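Local coordinates for extracellular fatty acid-binding protein (Gallus gallus, PDB 3SAO) that tightly binds bacterial ferric siderophores, also binds lysophosphatidic acid and long-chain fatty acids, and probably acts as an antibacterial lipocalin of innate immunity, at residues Ile14-Phe24 and Tyr137-Leu145. Numbering follows the deposited sequence.
Sequences IVALASNTDFF and YTDEMVAVL
L17 and L145 meet on one face of a short antiparallel ladder, their side chains crossing at about a right angle with L17 CG 3.9 Å from L145 CD1. On the same face, A143 CB lies 3.9 Å from F24 CZ. The F24 ring reaches back from the first turn of helix 22-27, CG anti to the backbone N (chi1 176°), with S19 CB over one face, offset toward the rim, and L17 CD1 at its edge; M31, in the following loop, touches F24 and L145. On the other face A16 pairs with V144 and A18 with V142, both non-hydrogen-bonded pairs, and helix 122-133 covers them through F128 and R129. Farther along, A18 O and S19 N lie over one face of the Y137 ring, offset toward the rim, and Y137 CD2 is 3.9 Å from A18 CB. M141 runs extended past S19 to N20, its SD 3.9 Å from N20 CB and at the edge of the Y137 ring.

Backbone bonds join the strands: A143 pairs both ways with L17, its N 2.9 Å from L17 O, while L145 N donates to V15 O and S19 N to M141 O. V15 O accepts a second hydrogen bond, from a water that also donates to L145 O. Beyond N20 the chain turns into helix 22-27, and T21, of the enterobactin site, caps it through OG1, 2.7 Å from F24 N.

Strand 142-144 thus pairs antiparallel with the lipocalin barrel's first strand, 10-18. Backbone bonds set its register, apolar side chains pack both faces, and K28 NZ hydrogen-bonds to V142 O.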
ATOM      1  N   ILE A  14       4.981  -2.501  -1.157  1.00 38.66           N
ATOM      2  CA  ILE A  14       4.161  -2.586   0.024  1.00 37.89           C
ATOM      3  C   ILE A  14       4.623  -3.826   0.791  1.00 38.43           C
ATOM      4  O   ILE A  14       4.504  -4.949   0.309  1.00 39.24           O
ATOM      5  CB  ILE A  14       2.716  -2.659  -0.340  1.00 38.57           C
ATOM      6  CG1 ILE A  14       2.350  -1.455  -1.224  1.00 42.91           C
ATOM      7  CG2 ILE A  14       1.836  -2.744   0.940  1.00 42.98           C
ATOM      8  CD1 ILE A  14       0.958  -1.475  -1.811  1.00 42.31           C
ATOM      9  N   VAL A  15       5.198  -3.595   1.966  1.00 41.20           N
ATOM     10  CA  VAL A  15       6.004  -4.621   2.633  1.00 39.71           C
ATOM     11  C   VAL A  15       5.362  -5.075   3.942  1.00 41.10           C
ATOM     12  O   VAL A  15       5.768  -6.085   4.515  1.00 42.39           O
ATOM     13  CB  VAL A  15       7.473  -4.153   2.872  1.00 41.22           C
ATOM     14  CG1 VAL A  15       8.111  -3.739   1.565  1.00 40.67           C
ATOM     15  CG2 VAL A  15       7.536  -3.014   3.930  1.00 43.69           C
ATOM     16  N   ALA A  16       4.319  -4.379   4.392  1.00 40.81           N
ATOM     17  CA  ALA A  16       3.558  -4.833   5.562  1.00 41.18           C
ATOM     18  C   ALA A  16       2.182  -4.201   5.548  1.00 41.40           C
ATOM     19  O   ALA A  16       1.971  -3.179   4.933  1.00 41.46           O
ATOM     20  CB  ALA A  16       4.283  -4.485   6.866  1.00 43.22           C
ATOM     21  N   LEU A  17       1.279  -4.862   6.242  1.00 41.99           N
ATOM     22  CA  LEU A  17      -0.136  -4.574   6.305  1.00 42.23           C
ATOM     23  C   LEU A  17      -0.599  -4.774   7.719  1.00 44.60           C
ATOM     24  O   LEU A  17      -0.053  -5.600   8.457  1.00 44.80           O
ATOM     25  CB  LEU A  17      -0.926  -5.548   5.430  1.00 41.82           C
ATOM     26  CG  LEU A  17      -0.512  -5.643   3.962  1.00 45.58           C
ATOM     27  CD1 LEU A  17      -1.342  -6.783   3.303  1.00 48.66           C
ATOM     28  CD2 LEU A  17      -0.707  -4.329   3.250  1.00 44.45           C
ATOM     29  N   ALA A  18      -1.631  -4.038   8.093  1.00 43.13           N
ATOM     30  CA  ALA A  18      -2.294  -4.266   9.357  1.00 47.32           C
ATOM     31  C   ALA A  18      -3.802  -4.125   9.182  1.00 51.32           C
ATOM     32  O   ALA A  18      -4.284  -3.132   8.621  1.00 52.18           O
ATOM     33  CB  ALA A  18      -1.765  -3.318  10.440  1.00 46.29           C
ATOM     34  N   SER A  19      -4.550  -5.092   9.716  1.00 54.25           N
ATOM     35  CA  SER A  19      -6.022  -5.076   9.633  1.00 57.85           C
ATOM     36  C   SER A  19      -6.608  -6.097  10.588  1.00 60.61           C
ATOM     37  O   SER A  19      -5.902  -7.000  11.023  1.00 59.48           O
ATOM     38  CB  SER A  19      -6.482  -5.393   8.205  1.00 59.27           C
ATOM     39  OG  SER A  19      -7.846  -5.794   8.131  1.00 66.52           O
ATOM     40  N   ASN A  20      -7.907  -5.985  10.867  1.00 61.92           N
ATOM     41  CA  ASN A  20      -8.571  -6.892  11.806  1.00 66.83           C
ATOM     42  C   ASN A  20      -9.740  -7.698  11.208  1.00 70.22           C
ATOM     43  O   ASN A  20     -10.531  -8.276  11.943  1.00 70.99           O
ATOM     44  CB  ASN A  20      -9.040  -6.123  13.063  1.00 69.05           C
ATOM     45  CG  ASN A  20     -10.120  -5.084  12.771  1.00 68.87           C
ATOM     46  OD1 ASN A  20     -10.395  -4.741  11.624  1.00 70.08           O
ATOM     47  ND2 ASN A  20     -10.745  -4.586  13.836  1.00 71.90           N
ATOM     48  N   THR A  21      -9.828  -7.789   9.883  1.00 70.80           N
ATOM     49  CA  THR A  21     -10.869  -8.614   9.273  1.00 75.28           C
ATOM     50  C   THR A  21     -10.535 -10.098   9.439  1.00 77.63           C
ATOM     51  O   THR A  21      -9.364 -10.478   9.498  1.00 75.05           O
ATOM     52  CB  THR A  21     -11.087  -8.296   7.777  1.00 74.01           C
ATOM     53  OG1 THR A  21     -10.017  -8.841   6.997  1.00 74.23           O
ATOM     54  CG2 THR A  21     -11.185  -6.778   7.549  1.00 74.89           C
ATOM     55  N   ASP A  22     -11.565 -10.932   9.565  1.00 81.21           N
ATOM     56  CA  ASP A  22     -11.372 -12.380   9.501  1.00 83.71           C
ATOM     57  C   ASP A  22     -10.757 -12.750   8.147  1.00 82.48           C
ATOM     58  O   ASP A  22      -9.945 -13.673   8.058  1.00 83.24           O
ATOM     59  CB  ASP A  22     -12.690 -13.134   9.704  1.00 88.21           C
ATOM     60  N   PHE A  23     -11.147 -12.027   7.100  1.00 81.43           N
ATOM     61  CA  PHE A  23     -10.679 -12.327   5.745  1.00 79.90           C
ATOM     62  C   PHE A  23      -9.176 -12.132   5.654  1.00 76.74           C
ATOM     63  O   PHE A  23      -8.457 -12.983   5.110  1.00 77.30           O
ATOM     64  CB  PHE A  23     -11.389 -11.445   4.715  1.00 78.68           C
ATOM     65  N   PHE A  24      -8.710 -11.003   6.177  1.00 74.76           N
ATOM     66  CA  PHE A  24      -7.274 -10.721   6.292  1.00 70.81           C
ATOM     67  C   PHE A  24      -6.610 -11.700   7.254  1.00 71.04           C
ATOM     68  O   PHE A  24      -5.563 -12.278   6.947  1.00 68.01           O
ATOM     69  CB  PHE A  24      -7.067  -9.290   6.788  1.00 69.54           C
ATOM     70  CG  PHE A  24      -5.631  -8.924   7.034  1.00 65.99           C
ATOM     71  CD1 PHE A  24      -5.092  -8.959   8.316  1.00 67.35           C
ATOM     72  CD2 PHE A  24      -4.823  -8.537   5.992  1.00 60.42           C
ATOM     73  CE1 PHE A  24      -3.768  -8.594   8.536  1.00 65.46           C
ATOM     74  CE2 PHE A  24      -3.519  -8.141   6.202  1.00 57.94           C
ATOM     75  CZ  PHE A  24      -2.980  -8.176   7.474  1.00 52.33           C
ATOM     76  N   TYR A 137      -4.413  -2.336  16.612  1.00 53.13           N
ATOM     77  CA  TYR A 137      -4.006  -3.563  15.932  1.00 54.46           C
ATOM     78  C   TYR A 137      -3.091  -4.360  16.870  1.00 59.02           C
ATOM     79  O   TYR A 137      -2.208  -3.810  17.528  1.00 61.85           O
ATOM     80  CB  TYR A 137      -3.352  -3.278  14.573  1.00 53.47           C
ATOM     81  CG  TYR A 137      -4.329  -2.655  13.608  1.00 50.09           C
ATOM     82  CD1 TYR A 137      -5.538  -3.279  13.306  1.00 57.53           C
ATOM     83  CD2 TYR A 137      -4.053  -1.447  12.995  1.00 48.75           C
ATOM     84  CE1 TYR A 137      -6.474  -2.663  12.468  1.00 61.15           C
ATOM     85  CE2 TYR A 137      -4.952  -0.848  12.138  1.00 53.27           C
ATOM     86  CZ  TYR A 137      -6.157  -1.439  11.881  1.00 56.04           C
ATOM     87  OH  TYR A 137      -7.020  -0.814  11.017  1.00 56.35           O
ATOM     88  N   THR A 138      -3.371  -5.650  16.988  1.00 64.26           N
ATOM     89  CA  THR A 138      -2.481  -6.559  17.686  1.00 67.16           C
ATOM     90  C   THR A 138      -1.395  -7.070  16.743  1.00 63.13           C
ATOM     91  O   THR A 138      -1.398  -6.776  15.549  1.00 59.29           O
ATOM     92  CB  THR A 138      -3.245  -7.767  18.239  1.00 68.04           C
ATOM     93  OG1 THR A 138      -3.745  -8.540  17.143  1.00 69.79           O
ATOM     94  CG2 THR A 138      -4.398  -7.328  19.097  1.00 70.14           C
ATOM     95  N   ASP A 139      -0.463  -7.840  17.295  1.00 62.55           N
ATOM     96  CA  ASP A 139       0.605  -8.453  16.517  1.00 61.90           C
ATOM     97  C   ASP A 139       0.072  -9.498  15.545  1.00 59.96           C
ATOM     98  O   ASP A 139       0.628  -9.667  14.465  1.00 57.89           O
ATOM     99  CB  ASP A 139       1.634  -9.088  17.439  1.00 66.74           C
ATOM    100  CG  ASP A 139       1.952  -8.211  18.619  1.00 71.97           C
ATOM    101  OD1 ASP A 139       2.603  -7.164  18.404  1.00 75.87           O
ATOM    102  OD2 ASP A 139       1.458  -8.519  19.726  1.00 79.87           O
ATOM    103  N   GLU A 140      -1.027 -10.154  15.897  1.00 59.84           N
ATOM    104  CA  GLU A 140      -1.626 -11.132  14.996  1.00 61.36           C
ATOM    105  C   GLU A 140      -2.255 -10.418  13.801  1.00 58.97           C
ATOM    106  O   GLU A 140      -2.480 -11.041  12.763  1.00 61.10           O
ATOM    107  CB  GLU A 140      -2.675 -11.982  15.722  1.00 63.86           C
ATOM    108  N   MET A 141      -2.482  -9.106  13.930  1.00 55.28           N
ATOM    109  CA  MET A 141      -3.105  -8.325  12.855  1.00 53.07           C
ATOM    110  C   MET A 141      -2.103  -7.624  11.910  1.00 51.57           C
ATOM    111  O   MET A 141      -2.502  -6.870  11.014  1.00 48.75           O
ATOM    112  CB  MET A 141      -4.031  -7.283  13.463  1.00 53.29           C
ATOM    113  CG  MET A 141      -5.182  -7.894  14.228  1.00 57.01           C
ATOM    114  SD  MET A 141      -5.912  -6.636  15.254  1.00 53.72           S
ATOM    115  CE  MET A 141      -7.001  -7.611  16.334  1.00 53.08           C
ATOM    116  N   VAL A 142      -0.817  -7.832  12.151  1.00 49.67           N
ATOM    117  CA  VAL A 142       0.252  -7.298  11.299  1.00 49.99           C
ATOM    118  C   VAL A 142       0.889  -8.423  10.502  1.00 49.73           C
ATOM    119  O   VAL A 142       1.281  -9.446  11.067  1.00 55.45           O
ATOM    120  CB  VAL A 142       1.314  -6.613  12.161  1.00 50.52           C
ATOM    121  CG1 VAL A 142       2.523  -6.154  11.346  1.00 50.09           C
ATOM    122  CG2 VAL A 142       0.678  -5.468  12.966  1.00 52.48           C
ATOM    123  N   ALA A 143       0.967  -8.228   9.185  1.00 47.55           N
ATOM    124  CA  ALA A 143       1.612  -9.144   8.254  1.00 45.45           C
ATOM    125  C   ALA A 143       2.827  -8.471   7.685  1.00 45.37           C
ATOM    126  O   ALA A 143       2.739  -7.386   7.150  1.00 43.46           O
ATOM    127  CB  ALA A 143       0.671  -9.518   7.123  1.00 47.60           C
ATOM    128  N   VAL A 144       3.980  -9.104   7.849  1.00 46.28           N
ATOM    129  CA  VAL A 144       5.168  -8.690   7.141  1.00 46.70           C
ATOM    130  C   VAL A 144       5.205  -9.589   5.900  1.00 47.62           C
ATOM    131  O   VAL A 144       5.200 -10.800   6.025  1.00 48.02           O
ATOM    132  CB  VAL A 144       6.404  -8.869   8.001  1.00 49.15           C
ATOM    133  CG1 VAL A 144       7.668  -8.531   7.196  1.00 50.80           C
ATOM    134  CG2 VAL A 144       6.292  -8.034   9.293  1.00 51.78           C
ATOM    135  N   LEU A 145       5.116  -8.986   4.713  1.00 46.09           N
ATOM    136  CA  LEU A 145       4.883  -9.714   3.468  1.00 46.22           C
ATOM    137  C   LEU A 145       6.171 -10.313   2.887  1.00 47.29           C
ATOM    138  O   LEU A 145       7.088  -9.570   2.621  1.00 48.53           O
ATOM    139  CB  LEU A 145       4.262  -8.770   2.439  1.00 44.26           C
ATOM    140  CG  LEU A 145       2.900  -8.187   2.838  1.00 44.15           C
ATOM    141  CD1 LEU A 145       2.332  -7.210   1.818  1.00 41.94           C
ATOM    142  CD2 LEU A 145       1.947  -9.364   3.115  1.00 43.04           C
TER
HETATM  143  O   HOH W   1       8.336  -7.350   3.989  1.00 52.13           O